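Local structure of transcriptional regulator, MerR-family (Cupriavidus metallidurans CH34, 5GPE) at residues L61-Q66 with D86-Q91. The protein binds lead(II) and probably acts as a DNA-binding, MerR-family transcription regulator that responds to this metal. Sequence-based numbering, arbitrary orientation.
Sequences LDEIRQ and DAHIAQ
Glu-63 and His-88 carry the whole contact between segments 61-66 and 86-91, and they do so through a single side-chain hydrogen bond. His-88 ND1 donates to Glu-63 OE2 over 2.7 Å, and the N-H...O angle of 172° shows the bond to be almost straight. Both partners present their preferred directions: OE2 accepts through its syn lone pair, on the side of the other carboxylate oxygen, and lies in the plane of the imidazole, at the ring edge. Carboxylate and ring are in addition nearly coplanar, their planes only 5° apart, although the two side chains meet at about a right angle. The second oxygen, Glu-63 OE1, is 3.3 Å from His-88 CE1 along the same ring edge.

The torsions account for this reach. Glu-63 has CG opposite its carbonyl carbon (chi1 -68°) and an extended chain beyond it, which helps span helices whose nearest CA atoms, those of Glu-63 and His-88, are 9.4 Å apart. The 85 Å² buried in total fits a contact made by one pair of side chains; its polar character is shown by the ND1-OE2 bond. Glu-63 and Gln-66 also touch Leu-84, earlier on helix 79-111.

Second-shell bonds fix both groups. OE1 accepts from the backbone N of Thr-60, just before helix 61-71, while His-88 NE2 is hydrogen-bonded to Asp-58 OD2. The imidazole is thus held at both nitrogens between two carboxylates, which would probably favour its protonated form. Leu-106 of the second subunit packs against the buried His-88, so one part of this residue belongs to the dimer interface. The arrangement is a His-carboxylate hydrogen bond linking the last helix of what is, by family, the MerR-type DNA-binding domain to the long dimerisation helix characteristic of these regulators.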
loop_
_atom_site.group_PDB
_atom_site.type_symbol
_atom_site.label_atom_id
_atom_site.label_comp_id
_atom_site.label_asym_id
_atom_site.label_seq_id
_atom_site.Cartn_x
_atom_site.Cartn_y
_atom_site.Cartn_z
ATOM N N LEU B 61 3.874 3.171 11.381
ATOM C CA LEU B 61 3.916 3.038 12.845
ATOM C C LEU B 61 5.330 2.792 13.393
ATOM O O LEU B 61 5.663 3.265 14.470
ATOM C CB LEU B 61 2.991 1.918 13.316
ATOM C CG LEU B 61 1.544 2.272 13.733
ATOM C CD1 LEU B 61 0.915 3.407 12.949
ATOM C CD2 LEU B 61 0.684 1.024 13.632
ATOM N N ASP B 62 6.156 2.058 12.643
ATOM C CA ASP B 62 7.566 1.808 13.030
ATOM C C ASP B 62 8.422 3.081 13.014
ATOM O O ASP B 62 9.204 3.326 13.936
ATOM C CB ASP B 62 8.209 0.752 12.116
ATOM C CG ASP B 62 7.572 -0.619 12.278
ATOM O OD1 ASP B 62 7.405 -1.063 13.433
ATOM O OD2 ASP B 62 7.230 -1.243 11.255
ATOM N N GLU B 63 8.260 3.894 11.975
ATOM C CA GLU B 63 8.936 5.206 11.906
ATOM C C GLU B 63 8.482 6.139 13.023
ATOM O O GLU B 63 9.279 6.865 13.612
ATOM C CB GLU B 63 8.691 5.871 10.552
ATOM C CG GLU B 63 9.368 5.174 9.375
ATOM C CD GLU B 63 8.917 5.737 8.035
ATOM O OE1 GLU B 63 7.738 5.545 7.654
ATOM O OE2 GLU B 63 9.736 6.421 7.371
ATOM N N ILE B 64 7.193 6.116 13.316
ATOM C CA ILE B 64 6.627 6.989 14.349
ATOM C C ILE B 64 7.136 6.601 15.735
ATOM O O ILE B 64 7.412 7.456 16.561
ATOM C CB ILE B 64 5.084 7.011 14.279
ATOM C CG1 ILE B 64 4.654 7.715 12.996
ATOM C CG2 ILE B 64 4.473 7.731 15.488
ATOM C CD1 ILE B 64 3.196 7.522 12.620
ATOM N N ARG B 65 7.250 5.303 15.955
ATOM C CA ARG B 65 7.763 4.718 17.172
ATOM C C ARG B 65 9.213 5.256 17.357
ATOM O O ARG B 65 9.575 5.701 18.385
ATOM C CB ARG B 65 7.700 3.178 17.137
ATOM C CG ARG B 65 7.295 2.527 18.447
ATOM C CD ARG B 65 6.660 1.099 18.436
ATOM N NE ARG B 65 6.412 0.571 17.118
ATOM C CZ ARG B 65 5.288 0.030 16.694
ATOM N NH1 ARG B 65 4.288 -0.131 17.483
ATOM N NH2 ARG B 65 5.174 -0.348 15.462
ATOM N N GLN B 66 9.993 5.199 16.302
ATOM C CA GLN B 66 11.386 5.707 16.288
ATOM C C GLN B 66 11.449 7.201 16.601
ATOM O O GLN B 66 12.219 7.617 17.467
ATOM C CB GLN B 66 12.149 5.429 14.942
ATOM C CG GLN B 66 12.590 3.978 14.847
ATOM C CD GLN B 66 13.453 3.669 13.624
ATOM O OE1 GLN B 66 13.781 4.547 12.820
ATOM N NE2 GLN B 66 13.860 2.414 13.509
ATOM N N ASP B 86 15.314 11.259 5.195
ATOM C CA ASP B 86 16.060 11.030 3.942
ATOM C C ASP B 86 15.750 9.663 3.332
ATOM O O ASP B 86 15.584 9.554 2.110
ATOM C CB ASP B 86 17.570 11.151 4.164
ATOM C CG ASP B 86 18.024 12.583 4.375
ATOM O OD1 ASP B 86 17.326 13.519 3.923
ATOM O OD2 ASP B 86 19.107 12.780 4.964
ATOM N N ALA B 87 15.685 8.631 4.173
ATOM C CA ALA B 87 15.372 7.258 3.689
ATOM C C ALA B 87 13.933 7.176 3.154
ATOM O O ALA B 87 13.680 6.511 2.152
ATOM C CB ALA B 87 15.595 6.223 4.772
ATOM N N HIS B 88 13.018 7.913 3.784
ATOM C CA HIS B 88 11.642 7.968 3.306
ATOM C C HIS B 88 11.528 8.664 1.949
ATOM O O HIS B 88 10.835 8.180 1.050
ATOM C CB HIS B 88 10.709 8.669 4.297
ATOM C CG HIS B 88 9.296 8.215 4.175
ATOM N ND1 HIS B 88 8.726 7.350 5.075
ATOM C CD2 HIS B 88 8.363 8.435 3.220
ATOM C CE1 HIS B 88 7.490 7.081 4.700
ATOM N NE2 HIS B 88 7.244 7.732 3.581
ATOM N N ILE B 89 12.227 9.782 1.801
ATOM C CA ILE B 89 12.304 10.484 0.511
ATOM C C ILE B 89 12.838 9.543 -0.594
ATOM O O ILE B 89 12.279 9.481 -1.694
ATOM C CB ILE B 89 13.167 11.752 0.615
ATOM C CG1 ILE B 89 12.441 12.822 1.447
ATOM C CG2 ILE B 89 13.504 12.320 -0.757
ATOM C CD1 ILE B 89 13.348 13.942 1.924
ATOM N N ALA B 90 13.923 8.836 -0.306
ATOM C CA ALA B 90 14.516 7.875 -1.270
ATOM C C ALA B 90 13.509 6.794 -1.681
ATOM O O ALA B 90 13.385 6.448 -2.861
ATOM C CB ALA B 90 15.770 7.231 -0.690
ATOM N N GLN B 91 12.797 6.268 -0.691
ATOM C CA GLN B 91 11.707 5.302 -0.916
ATOM C C GLN B 91 10.605 5.809 -1.865
ATOM O O GLN B 91 10.158 5.091 -2.769
ATOM C CB GLN B 91 11.053 4.915 0.401
ATOM C CG GLN B 91 11.316 3.491 0.813
ATOM C CD GLN B 91 11.053 3.254 2.284
ATOM O OE1 GLN B 91 11.901 2.704 2.985
ATOM N NE2 GLN B 91 9.877 3.679 2.768
#